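Local coordinates for probable acetyltransferase (PDB 2GE3), which probably transfers the acetyl group of acetyl coenzyme A, which it binds in the crystal, to an acceptor, probably an amine, as a GNAT-family acetyltransferase, at residues E123-A128 and S161-I166; L89-L94 and R105-T110; I75-R80 and F117-I122. All blocks are in the same frame, centred on the assembly; numbering follows the deposited sequence.

Interaction 1: E123-A128 and S161-I166; sequences ELSVHA and SLNMAI. With ACO (acetyl coenzyme *a), chain E.
Leu-124 and Met-164, a selenomethionine, run alongside one another from the same face, with Leu-124 CD1 resting 3.6 Å from Met-164 CB. In Leu-124 a chi1 of 63° sets CG between the backbone N and the carbonyl carbon, which turns this branch over the neighbouring strand. Two residues further along, at the next hydrogen-bonded pair, Val-126 and Leu-162 meet at a slant: Val-126 CG1 packs 3.8 Å from Leu-162 CB, and the same methyl lies 4.1 Å from SE of Met-164. The four side chains thus form one continuous apolar patch, on which Ile-134 and Tyr-137 of helix 131-140 rest. Beneath them runs the antiparallel ladder of strands 121-127 and 158-167, part of the central sheet of the GNAT fold. Leu-124 with Met-164 and Val-126 with Leu-162 are its hydrogen-bonded pairs; the bond from Leu-162 N to Val-126 O is short at 2.7 Å, nearly straight at 173°, and lies in the carbonyl plane. On the other face Ser-125 sits across from Asn-163, with OG of Ser-125 2.9 Å from OD1 of Asn-163. A water donates to this OD1 and also to Leu-124 O, tying the amide to the backbone of the opposing strand. Past the ladder Ala-128 CB touches Leu-162 CD2, while the second methyl of Val-126, CG2, stands 3.5 Å from the thioester oxygen O of acetyl coenzyme A.

Interaction 2: L89-L94 and R105-T110; sequences LGMGIL and RLMRRT. With ACO (acetyl coenzyme *a), chain E.
Met-91 and Met-107, both selenomethionines, meet roughly perpendicular to each other where helix 102-117 packs on strand 86-93, the first two elements of a beta-alpha-beta unit in the GNAT core. The segments run roughly antiparallel, their axes 10.3 Å apart, and side chains alone fill the gap. Met-91 has the largest share of the buried surface. Its chain reaches toward the helix and bends at SE, so that CE comes to 4.2 Å from Leu-106 CB. The approach of its SE to Met-107 CE, 3.1 Å, is shorter than van der Waals contact allows, so the exact placing of these two ends is doubtful, although their mutual packing is clear. Met-107 leaves the helix across the line to the strand, and its far end turns in toward it; its CG meets Leu-89 CD1, and Leu-136 and Tyr-137 of helix 131-140 lie against it. Leu-106 leaves the helix toward the strand, and its CD2 touches Ile-93 CD1, while Ala-63 of strand 60-65 and Cys-73 of strand 68-77 contact it too.

The side chain of Met-91 also touches the cofactor, its SE 3.9 Å from the pantetheine methyl CEP. The strand backbone pairs with the pantetheine as another strand might: Met-91 O accepts a weak, bent bond from N4P at 2.9 Å, and Ile-93 N gives a similarly weak and bent one to O9P at 2.7 Å.

Interaction 3: I75-R80 and F117-I122; sequences IRRQDR and FGLHRI
Apolar contacts centre on Ile-75, whose CG2 methyl is shared between two partners: it lies 3.8 Å from Leu-119 CD1 and 3.8 Å from Ile-122 CD1. Ile-75 and Leu-119 interleave from opposing directions, whereas Ile-122 lies nearly square to Ile-75. The other methyl of Leu-119, CD2, packs 3.8 Å from CG of Arg-77.

The second kind of contact pairs a cation with an aromatic edge. Arg-77 sends CG to the side far from its own N (chi1 -154°) and runs out straight to NE, which brings it to Phe-117. The ring brings its edge over one face of the guanidinium, the two planes 73° apart, and Phe-117 CZ is 3.7 Å from Arg-77 NH1. The guanidinium therefore meets the ring rim and not its pi face, while its NE is held by the carbonyl O of Ala-84.

Between Phe-117 and Leu-119, Gly-118 takes positive phi in a Schellman motif that ends helix 102-117 and turns the chain toward strand 121-127. The contact thus joins this helix-to-strand connection to the end of strand 68-77, with Ala-114 of the helix packed on both Ile-75 and Ile-122.

How the interactions relate
All three interactions meet on one sheet, in which strand 86-93 lies between 68-77 and 121-127. Interactions 1 and 2 have centres 14 Å apart and join through a probable backbone bond of 2.9 Å from Leu-89 N to Glu-123 O. Beyond it the two parallel strands splay, as in other GNAT enzymes, and acetyl coenzyme A enters the opening: interaction 2 holds the pantetheine and interaction 1 meets the acetyl end. Interaction 3 lies at the closed end, with the side chain of Ile-122 about 11 Å from the cofactor. It packs on interaction 2 through Thr-110 CG2 and Ile-75 CG1, 3.7 Å apart, and continues interaction 1 through a probable bond from Ile-166 N to Ile-122 O.

Interaction 1: E123-A128 and S161-I166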
loop_
_atom_site.group_PDB
_atom_site.type_symbol
_atom_site.label_atom_id
_atom_site.label_comp_id
_atom_site.label_asym_id
_atom_site.label_seq_id
_atom_site.Cartn_x
_atom_site.Cartn_y
_atom_site.Cartn_z
ATOM N N GLU A 123 -7.814 -5.146 5.095
ATOM C CA GLU A 123 -6.712 -4.537 5.804
ATOM C C GLU A 123 -6.895 -3.030 5.884
ATOM O O GLU A 123 -7.688 -2.466 5.146
ATOM C CB GLU A 123 -5.348 -4.967 5.190
ATOM C CG GLU A 123 -4.967 -4.241 3.962
ATOM C CD GLU A 123 -3.696 -4.860 3.165
ATOM O OE1 GLU A 123 -3.044 -3.986 2.548
ATOM O OE2 GLU A 123 -3.342 -6.107 3.178
ATOM N N LEU A 124 -6.256 -2.434 6.886
ATOM C CA LEU A 124 -6.367 -1.013 7.233
ATOM C C LEU A 124 -5.119 -0.571 7.950
ATOM O O LEU A 124 -4.337 -1.380 8.513
ATOM C CB LEU A 124 -7.661 -0.709 8.035
ATOM C CG LEU A 124 -7.957 -1.276 9.402
ATOM C CD1 LEU A 124 -7.023 -0.626 10.546
ATOM C CD2 LEU A 124 -9.430 -1.128 9.690
ATOM N N SER A 125 -4.868 0.716 7.853
ATOM C CA SER A 125 -3.815 1.388 8.617
ATOM C C SER A 125 -4.454 2.466 9.468
ATOM O O SER A 125 -5.301 3.159 8.966
ATOM C CB SER A 125 -2.871 2.048 7.636
ATOM O OG SER A 125 -1.986 0.976 7.226
ATOM N N VAL A 126 -4.061 2.608 10.727
ATOM C CA VAL A 126 -4.617 3.603 11.610
ATOM C C VAL A 126 -3.506 4.319 12.411
ATOM O O VAL A 126 -2.541 3.672 12.842
ATOM C CB VAL A 126 -5.716 2.947 12.532
ATOM C CG1 VAL A 126 -5.101 1.812 13.451
ATOM C CG2 VAL A 126 -6.428 3.931 13.317
ATOM N N HIS A 127 -3.652 5.634 12.621
ATOM C CA HIS A 127 -2.711 6.357 13.445
ATOM C C HIS A 127 -2.705 5.822 14.851
ATOM O O HIS A 127 -3.773 5.583 15.452
ATOM C CB HIS A 127 -2.949 7.895 13.431
ATOM C CG HIS A 127 -2.884 8.532 12.078
ATOM N ND1 HIS A 127 -3.264 9.833 11.850
ATOM C CD2 HIS A 127 -2.490 8.055 10.869
ATOM C CE1 HIS A 127 -3.159 10.114 10.564
ATOM N NE2 HIS A 127 -2.727 9.040 9.941
ATOM N N ALA A 128 -1.501 5.652 15.412
ATOM C CA ALA A 128 -1.346 4.991 16.727
ATOM C C ALA A 128 -2.050 5.769 17.838
ATOM O O ALA A 128 -2.422 5.207 18.895
ATOM C CB ALA A 128 0.130 4.695 17.114
ATOM N N SER A 161 1.963 4.362 12.748
ATOM C CA SER A 161 0.729 3.834 12.176
ATOM C C SER A 161 0.634 2.360 12.633
ATOM O O SER A 161 1.634 1.699 12.776
ATOM C CB SER A 161 0.799 3.904 10.638
ATOM O OG SER A 161 -0.508 4.026 10.160
ATOM N N LEU A 162 -0.558 1.874 12.883
ATOM C CA LEU A 162 -0.788 0.465 13.222
ATOM C C LEU A 162 -1.456 -0.177 12.087
ATOM O O LEU A 162 -2.461 0.343 11.548
ATOM C CB LEU A 162 -1.721 0.316 14.431
ATOM C CG LEU A 162 -1.264 1.046 15.715
ATOM C CD1 LEU A 162 -2.195 0.790 16.915
ATOM C CD2 LEU A 162 0.219 0.784 16.105
ATOM N N ASN A 163 -0.950 -1.339 11.742
ATOM C CA ASN A 163 -1.610 -2.153 10.688
ATOM C C ASN A 163 -2.475 -3.176 11.299
ATOM O O ASN A 163 -2.062 -3.823 12.227
ATOM C CB ASN A 163 -0.566 -2.893 9.839
ATOM C CG ASN A 163 0.236 -1.928 9.044
ATOM O OD1 ASN A 163 -0.358 -1.179 8.340
ATOM N ND2 ASN A 163 1.561 -1.850 9.253
HETATM N N MSE A 164 -3.642 -3.372 10.740
HETATM C CA MSE A 164 -4.603 -4.287 11.340
HETATM C C MSE A 164 -5.262 -4.973 10.159
HETATM O O MSE A 164 -5.261 -4.422 9.076
HETATM C CB MSE A 164 -5.623 -3.520 12.172
HETATM C CG MSE A 164 -4.942 -2.625 13.338
HETATM SE SE MSE A 164 -6.490 -1.933 14.372
HETATM C CE MSE A 164 -6.977 -3.677 15.338
ATOM N N ALA A 165 -5.818 -6.153 10.381
ATOM C CA ALA A 165 -6.496 -6.891 9.343
ATOM C C ALA A 165 -7.567 -7.862 9.899
ATOM O O ALA A 165 -7.497 -8.334 11.067
ATOM C CB ALA A 165 -5.496 -7.617 8.458
ATOM N N ILE A 166 -8.546 -8.148 9.060
ATOM C CA ILE A 166 -9.522 -9.200 9.358
ATOM C C ILE A 166 -9.513 -10.230 8.260
ATOM O O ILE A 166 -9.345 -9.891 7.100
ATOM C CB ILE A 166 -10.964 -8.584 9.614
ATOM C CG1 ILE A 166 -11.845 -9.484 10.481
ATOM C CG2 ILE A 166 -11.599 -8.107 8.285
ATOM C CD1 ILE A 166 -13.107 -8.665 11.119
HETATM N N1A ACO E . -10.595 6.012 23.454
HETATM C C2A ACO E . -10.913 4.722 23.566
HETATM N N3A ACO E . -12.093 4.262 23.112
HETATM C C4A ACO E . -13.002 5.104 22.560
HETATM C C5A ACO E . -12.714 6.498 22.392
HETATM C C6A ACO E . -11.418 6.947 22.891
HETATM N N6A ACO E . -11.125 8.301 22.711
HETATM N N7A ACO E . -13.837 7.121 21.852
HETATM C C8A ACO E . -14.764 6.190 21.621
HETATM N N9A ACO E . -14.271 5.008 22.078
HETATM C C1B ACO E . -14.968 3.752 21.968
HETATM C C2B ACO E . -16.461 3.783 22.251
HETATM O O2B ACO E . -16.594 3.476 23.656
HETATM C C3B ACO E . -16.845 2.650 21.289
HETATM O O3B ACO E . -16.395 1.405 21.848
HETATM P P3B ACO E . -17.246 0.429 22.857
HETATM O O7A ACO E . -17.470 1.067 24.223
HETATM O O8A ACO E . -16.192 -0.678 22.927
HETATM O O9A ACO E . -18.590 0.308 22.219
HETATM C C4B ACO E . -15.961 2.815 20.052
HETATM O O4B ACO E . -14.776 3.413 20.564
HETATM C C5B ACO E . -16.593 3.792 19.021
HETATM O O5B ACO E . -17.632 3.102 18.344
HETATM P P1A ACO E . -18.634 3.755 17.363
HETATM O O1A ACO E . -19.144 2.595 16.595
HETATM O O2A ACO E . -19.427 4.589 18.347
HETATM O O3A ACO E . -17.620 4.651 16.466
HETATM P P2A ACO E . -17.890 5.891 15.552
HETATM O O4A ACO E . -19.285 6.100 15.050
HETATM O O5A ACO E . -17.273 7.028 16.320
HETATM O O6A ACO E . -16.961 5.510 14.247
HETATM C CBP ACO E . -14.763 6.304 13.529
HETATM C CCP ACO E . -15.541 5.347 14.447
HETATM C CDP ACO E . -13.254 6.192 13.929
HETATM C CEP ACO E . -14.971 5.958 12.055
HETATM C CAP ACO E . -15.273 7.799 13.618
HETATM O OAP ACO E . -15.125 8.167 14.967
HETATM C C9P ACO E . -14.592 8.865 12.805
HETATM O O9P ACO E . -14.995 9.118 11.671
HETATM N N8P ACO E . -13.561 9.544 13.348
HETATM C C7P ACO E . -12.824 10.509 12.499
HETATM C C6P ACO E . -12.214 9.901 11.253
HETATM C C5P ACO E . -11.447 8.608 11.394
HETATM O O5P ACO E . -10.740 8.353 12.364
HETATM N N4P ACO E . -11.530 7.769 10.353
HETATM C C3P ACO E . -11.128 6.383 10.482
HETATM C C2P ACO E . -9.630 6.315 10.659
HETATM S S1P ACO E . -8.819 6.806 9.157
HETATM C C ACO E . -7.745 5.657 9.721
HETATM O O ACO E . -8.170 4.815 10.465
HETATM C CH3 ACO E . -6.352 5.732 9.149
HETATM O O HOH W 1 -2.186 -1.997 6.483
#

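Interaction 2: L89-L94 and R105-T110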
loop_
_atom_site.group_PDB
_atom_site.type_symbol
_atom_site.label_atom_id
_atom_site.label_comp_id
_atom_site.label_asym_id
_atom_site.label_seq_id
_atom_site.Cartn_x
_atom_site.Cartn_y
_atom_site.Cartn_z
ATOM N N LEU A 89 -9.724 -0.956 3.641
ATOM C CA LEU A 89 -10.836 -0.214 4.224
ATOM C C LEU A 89 -10.497 1.284 4.536
ATOM O O LEU A 89 -9.415 1.576 4.993
ATOM C CB LEU A 89 -11.386 -0.954 5.473
ATOM C CG LEU A 89 -12.720 -0.436 6.124
ATOM C CD1 LEU A 89 -13.498 -1.577 6.644
ATOM C CD2 LEU A 89 -12.362 0.471 7.221
ATOM N N GLY A 90 -11.396 2.224 4.185
ATOM C CA GLY A 90 -11.377 3.598 4.764
ATOM C C GLY A 90 -12.792 4.020 5.204
ATOM O O GLY A 90 -13.784 3.486 4.746
HETATM N N MSE A 91 -12.878 4.945 6.137
HETATM C CA MSE A 91 -14.147 5.380 6.650
HETATM C C MSE A 91 -13.980 6.652 7.429
HETATM O O MSE A 91 -12.868 6.950 7.905
HETATM C CB MSE A 91 -14.712 4.346 7.587
HETATM C CG MSE A 91 -13.865 4.162 8.787
HETATM SE SE MSE A 91 -14.794 2.681 9.866
HETATM C CE MSE A 91 -16.776 3.350 9.752
ATOM N N GLY A 92 -15.101 7.352 7.595
ATOM C CA GLY A 92 -15.104 8.653 8.253
ATOM C C GLY A 92 -16.517 9.018 8.611
ATOM O O GLY A 92 -17.487 8.604 7.950
ATOM N N ILE A 93 -16.666 9.832 9.638
ATOM C CA ILE A 93 -17.983 10.256 10.093
ATOM C C ILE A 93 -17.818 11.716 10.531
ATOM O O ILE A 93 -16.827 12.035 11.191
ATOM C CB ILE A 93 -18.481 9.318 11.285
ATOM C CG1 ILE A 93 -18.748 7.891 10.789
ATOM C CG2 ILE A 93 -19.746 9.857 11.979
ATOM C CD1 ILE A 93 -19.287 6.957 11.829
ATOM N N LEU A 94 -18.803 12.561 10.193
ATOM C CA LEU A 94 -18.874 13.928 10.613
ATOM C C LEU A 94 -18.858 13.981 12.151
ATOM O O LEU A 94 -19.430 13.120 12.793
ATOM C CB LEU A 94 -20.146 14.616 10.039
ATOM C CG LEU A 94 -20.168 14.825 8.517
ATOM C CD1 LEU A 94 -21.314 15.747 8.128
ATOM C CD2 LEU A 94 -18.794 15.343 8.018
ATOM N N ARG A 105 -21.980 0.152 12.794
ATOM C CA ARG A 105 -22.998 -0.268 11.833
ATOM C C ARG A 105 -22.546 -0.190 10.403
ATOM O O ARG A 105 -22.798 -1.073 9.621
ATOM C CB ARG A 105 -24.305 0.589 11.949
ATOM C CG ARG A 105 -25.093 0.549 13.272
ATOM C CD ARG A 105 -26.479 1.013 12.899
ATOM N NE ARG A 105 -26.766 2.324 13.254
ATOM C CZ ARG A 105 -27.596 3.141 12.606
ATOM N NH1 ARG A 105 -28.182 2.833 11.453
ATOM N NH2 ARG A 105 -27.785 4.330 13.142
ATOM N N LEU A 106 -21.939 0.918 10.032
ATOM C CA LEU A 106 -21.353 1.053 8.678
ATOM C C LEU A 106 -20.306 -0.030 8.380
ATOM O O LEU A 106 -20.316 -0.600 7.275
ATOM C CB LEU A 106 -20.671 2.406 8.586
ATOM C CG LEU A 106 -20.802 3.546 7.568
ATOM C CD1 LEU A 106 -22.066 3.654 6.745
ATOM C CD2 LEU A 106 -20.474 4.896 8.379
HETATM N N MSE A 107 -19.403 -0.311 9.335
HETATM C CA MSE A 107 -18.433 -1.385 9.176
HETATM C C MSE A 107 -19.053 -2.754 8.978
HETATM O O MSE A 107 -18.668 -3.437 8.082
HETATM C CB MSE A 107 -17.512 -1.494 10.381
HETATM C CG MSE A 107 -16.045 -1.877 10.012
HETATM SE SE MSE A 107 -14.875 -0.997 11.445
HETATM C CE MSE A 107 -16.111 0.404 11.520
ATOM N N ARG A 108 -20.016 -3.153 9.835
ATOM C CA ARG A 108 -20.731 -4.410 9.655
ATOM C C ARG A 108 -21.350 -4.641 8.305
ATOM O O ARG A 108 -21.312 -5.773 7.774
ATOM C CB ARG A 108 -21.790 -4.588 10.768
ATOM C CG ARG A 108 -21.123 -4.579 12.092
ATOM C CD ARG A 108 -21.699 -5.386 13.167
ATOM N NE ARG A 108 -21.783 -4.574 14.355
ATOM C CZ ARG A 108 -21.061 -4.661 15.460
ATOM N NH1 ARG A 108 -20.044 -5.617 15.681
ATOM N NH2 ARG A 108 -21.418 -3.766 16.396
ATOM N N ARG A 109 -22.027 -3.613 7.793
ATOM C CA ARG A 109 -22.632 -3.693 6.467
ATOM C C ARG A 109 -21.563 -3.824 5.394
ATOM O O ARG A 109 -21.732 -4.556 4.393
ATOM C CB ARG A 109 -23.474 -2.447 6.164
ATOM C CG ARG A 109 -24.851 -2.413 6.967
ATOM C CD ARG A 109 -25.787 -3.571 6.407
ATOM N NE ARG A 109 -26.206 -3.301 5.012
ATOM C CZ ARG A 109 -27.113 -2.368 4.670
ATOM N NH1 ARG A 109 -27.659 -1.563 5.603
ATOM N NH2 ARG A 109 -27.448 -2.198 3.395
ATOM N N THR A 110 -20.494 -3.054 5.549
ATOM C CA THR A 110 -19.444 -2.968 4.530
ATOM C C THR A 110 -18.639 -4.280 4.497
ATOM O O THR A 110 -18.331 -4.758 3.430
ATOM C CB THR A 110 -18.548 -1.714 4.730
ATOM O OG1 THR A 110 -19.391 -0.550 4.739
ATOM C CG2 THR A 110 -17.420 -1.555 3.583
HETATM N N1A ACO E . -10.595 6.012 23.454
HETATM C C2A ACO E . -10.913 4.722 23.566
HETATM N N3A ACO E . -12.093 4.262 23.112
HETATM C C4A ACO E . -13.002 5.104 22.560
HETATM C C5A ACO E . -12.714 6.498 22.392
HETATM C C6A ACO E . -11.418 6.947 22.891
HETATM N N6A ACO E . -11.125 8.301 22.711
HETATM N N7A ACO E . -13.837 7.121 21.852
HETATM C C8A ACO E . -14.764 6.190 21.621
HETATM N N9A ACO E . -14.271 5.008 22.078
HETATM C C1B ACO E . -14.968 3.752 21.968
HETATM C C2B ACO E . -16.461 3.783 22.251
HETATM O O2B ACO E . -16.594 3.476 23.656
HETATM C C3B ACO E . -16.845 2.650 21.289
HETATM O O3B ACO E . -16.395 1.405 21.848
HETATM P P3B ACO E . -17.246 0.429 22.857
HETATM O O7A ACO E . -17.470 1.067 24.223
HETATM O O8A ACO E . -16.192 -0.678 22.927
HETATM O O9A ACO E . -18.590 0.308 22.219
HETATM C C4B ACO E . -15.961 2.815 20.052
HETATM O O4B ACO E . -14.776 3.413 20.564
HETATM C C5B ACO E . -16.593 3.792 19.021
HETATM O O5B ACO E . -17.632 3.102 18.344
HETATM P P1A ACO E . -18.634 3.755 17.363
HETATM O O1A ACO E . -19.144 2.595 16.595
HETATM O O2A ACO E . -19.427 4.589 18.347
HETATM O O3A ACO E . -17.620 4.651 16.466
HETATM P P2A ACO E . -17.890 5.891 15.552
HETATM O O4A ACO E . -19.285 6.100 15.050
HETATM O O5A ACO E . -17.273 7.028 16.320
HETATM O O6A ACO E . -16.961 5.510 14.247
HETATM C CBP ACO E . -14.763 6.304 13.529
HETATM C CCP ACO E . -15.541 5.347 14.447
HETATM C CDP ACO E . -13.254 6.192 13.929
HETATM C CEP ACO E . -14.971 5.958 12.055
HETATM C CAP ACO E . -15.273 7.799 13.618
HETATM O OAP ACO E . -15.125 8.167 14.967
HETATM C C9P ACO E . -14.592 8.865 12.805
HETATM O O9P ACO E . -14.995 9.118 11.671
HETATM N N8P ACO E . -13.561 9.544 13.348
HETATM C C7P ACO E . -12.824 10.509 12.499
HETATM C C6P ACO E . -12.214 9.901 11.253
HETATM C C5P ACO E . -11.447 8.608 11.394
HETATM O O5P ACO E . -10.740 8.353 12.364
HETATM N N4P ACO E . -11.530 7.769 10.353
HETATM C C3P ACO E . -11.128 6.383 10.482
HETATM C C2P ACO E . -9.630 6.315 10.659
HETATM S S1P ACO E . -8.819 6.806 9.157
HETATM C C ACO E . -7.745 5.657 9.721
HETATM O O ACO E . -8.170 4.815 10.465
HETATM C CH3 ACO E . -6.352 5.732 9.149
#

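Interaction 3: I75-R80 and F117-I122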
loop_
_atom_site.group_PDB
_atom_site.type_symbol
_atom_site.label_atom_id
_atom_site.label_comp_id
_atom_site.label_asym_id
_atom_site.label_seq_id
_atom_site.Cartn_x
_atom_site.Cartn_y
_atom_site.Cartn_z
ATOM N N ILE A 75 -14.429 -0.287 0.771
ATOM C CA ILE A 75 -13.360 -1.288 0.652
ATOM C C ILE A 75 -12.852 -1.250 -0.807
ATOM O O ILE A 75 -13.638 -1.502 -1.732
ATOM C CB ILE A 75 -13.760 -2.719 1.203
ATOM C CG1 ILE A 75 -14.047 -2.658 2.709
ATOM C CG2 ILE A 75 -12.634 -3.793 0.953
ATOM C CD1 ILE A 75 -14.570 -3.960 3.406
ATOM N N ARG A 76 -11.591 -0.842 -1.007
ATOM C CA ARG A 76 -10.954 -0.940 -2.328
ATOM C C ARG A 76 -10.182 -2.266 -2.510
ATOM O O ARG A 76 -9.200 -2.558 -1.786
ATOM C CB ARG A 76 -10.099 0.292 -2.649
ATOM C CG ARG A 76 -8.796 0.464 -1.770
ATOM C CD ARG A 76 -8.007 1.789 -2.087
ATOM N NE ARG A 76 -9.056 2.813 -2.229
ATOM C CZ ARG A 76 -9.529 3.515 -1.211
ATOM N NH1 ARG A 76 -8.985 3.330 0.009
ATOM N NH2 ARG A 76 -10.527 4.389 -1.419
ATOM N N ARG A 77 -10.668 -3.069 -3.471
ATOM C CA ARG A 77 -9.962 -4.252 -4.003
ATOM C C ARG A 77 -8.546 -3.959 -4.564
ATOM O O ARG A 77 -8.385 -3.048 -5.362
ATOM C CB ARG A 77 -10.792 -4.949 -5.068
ATOM C CG ARG A 77 -10.454 -6.436 -5.174
ATOM C CD ARG A 77 -11.331 -7.163 -6.194
ATOM N NE ARG A 77 -10.979 -8.563 -6.310
ATOM C CZ ARG A 77 -11.321 -9.337 -7.352
ATOM N NH1 ARG A 77 -12.008 -8.828 -8.378
ATOM N NH2 ARG A 77 -10.985 -10.632 -7.392
ATOM N N GLN A 78 -7.538 -4.728 -4.082
ATOM C CA GLN A 78 -6.149 -4.692 -4.590
ATOM C C GLN A 78 -6.162 -5.085 -6.080
ATOM O O GLN A 78 -6.965 -5.898 -6.525
ATOM C CB GLN A 78 -5.203 -5.626 -3.816
ATOM C CG GLN A 78 -4.764 -5.158 -2.420
ATOM C CD GLN A 78 -3.781 -3.942 -2.402
ATOM O OE1 GLN A 78 -4.049 -2.949 -1.714
ATOM N NE2 GLN A 78 -2.646 -4.015 -3.167
ATOM N N ASP A 79 -5.272 -4.467 -6.847
ATOM C CA ASP A 79 -5.266 -4.667 -8.291
ATOM C C ASP A 79 -4.526 -5.892 -8.706
ATOM O O ASP A 79 -5.057 -6.700 -9.476
ATOM C CB ASP A 79 -4.709 -3.452 -9.034
ATOM C CG ASP A 79 -5.819 -2.665 -9.740
ATOM O OD1 ASP A 79 -6.687 -2.053 -9.026
ATOM O OD2 ASP A 79 -5.826 -2.691 -11.012
ATOM N N ARG A 80 -3.313 -6.059 -8.191
ATOM C CA ARG A 80 -2.548 -7.176 -8.697
ATOM C C ARG A 80 -3.189 -8.549 -8.437
ATOM O O ARG A 80 -3.883 -8.765 -7.451
ATOM C CB ARG A 80 -1.058 -7.100 -8.364
ATOM C CG ARG A 80 -0.717 -6.753 -6.960
ATOM C CD ARG A 80 0.778 -6.857 -6.780
ATOM N NE ARG A 80 1.513 -6.353 -7.948
ATOM C CZ ARG A 80 2.138 -5.165 -8.012
ATOM N NH1 ARG A 80 2.151 -4.339 -6.970
ATOM N NH2 ARG A 80 2.778 -4.797 -9.121
ATOM N N PHE A 117 -18.975 -10.476 -1.659
ATOM C CA PHE A 117 -18.241 -10.325 -2.900
ATOM C C PHE A 117 -17.154 -11.416 -3.071
ATOM O O PHE A 117 -16.730 -11.637 -4.150
ATOM C CB PHE A 117 -17.637 -8.903 -2.955
ATOM C CG PHE A 117 -16.741 -8.639 -4.129
ATOM C CD1 PHE A 117 -17.176 -7.782 -5.178
ATOM C CD2 PHE A 117 -15.440 -9.233 -4.216
ATOM C CE1 PHE A 117 -16.338 -7.505 -6.286
ATOM C CE2 PHE A 117 -14.598 -8.970 -5.310
ATOM C CZ PHE A 117 -15.063 -8.087 -6.354
ATOM N N GLY A 118 -16.601 -12.026 -2.026
ATOM C CA GLY A 118 -15.589 -13.025 -2.273
ATOM C C GLY A 118 -14.197 -12.695 -1.795
ATOM O O GLY A 118 -13.293 -13.467 -2.033
ATOM N N LEU A 119 -14.018 -11.569 -1.090
ATOM C CA LEU A 119 -12.756 -11.179 -0.528
ATOM C C LEU A 119 -12.458 -12.010 0.676
ATOM O O LEU A 119 -13.371 -12.512 1.358
ATOM C CB LEU A 119 -12.729 -9.680 -0.197
ATOM C CG LEU A 119 -12.906 -8.661 -1.345
ATOM C CD1 LEU A 119 -12.935 -7.215 -0.779
ATOM C CD2 LEU A 119 -11.768 -8.692 -2.352
ATOM N N HIS A 120 -11.180 -12.293 0.844
ATOM C CA HIS A 120 -10.675 -13.110 1.966
ATOM C C HIS A 120 -10.161 -12.215 3.133
ATOM O O HIS A 120 -10.365 -12.501 4.362
ATOM C CB HIS A 120 -9.563 -14.096 1.403
ATOM C CG HIS A 120 -8.825 -14.874 2.447
ATOM N ND1 HIS A 120 -9.349 -15.992 3.066
ATOM C CD2 HIS A 120 -7.582 -14.707 2.958
ATOM C CE1 HIS A 120 -8.461 -16.483 3.901
ATOM N NE2 HIS A 120 -7.372 -15.734 3.843
ATOM N N ARG A 121 -9.476 -11.154 2.716
ATOM C CA ARG A 121 -8.676 -10.309 3.613
ATOM C C ARG A 121 -9.001 -8.820 3.476
ATOM O O ARG A 121 -9.050 -8.302 2.370
ATOM C CB ARG A 121 -7.192 -10.627 3.466
ATOM C CG ARG A 121 -6.242 -9.745 4.312
ATOM C CD ARG A 121 -4.832 -10.131 3.910
ATOM N NE ARG A 121 -4.009 -9.014 4.351
ATOM C CZ ARG A 121 -3.582 -8.868 5.617
ATOM N NH1 ARG A 121 -3.809 -9.818 6.560
ATOM N NH2 ARG A 121 -2.933 -7.770 5.937
ATOM N N ILE A 122 -9.416 -8.223 4.596
ATOM C CA ILE A 122 -9.616 -6.797 4.735
ATOM C C ILE A 122 -8.509 -6.149 5.632
ATOM O O ILE A 122 -8.289 -6.556 6.733
ATOM C CB ILE A 122 -11.003 -6.372 5.214
ATOM C CG1 ILE A 122 -12.115 -7.099 4.493
ATOM C CG2 ILE A 122 -11.140 -4.806 5.079
ATOM C CD1 ILE A 122 -12.047 -7.034 2.905
#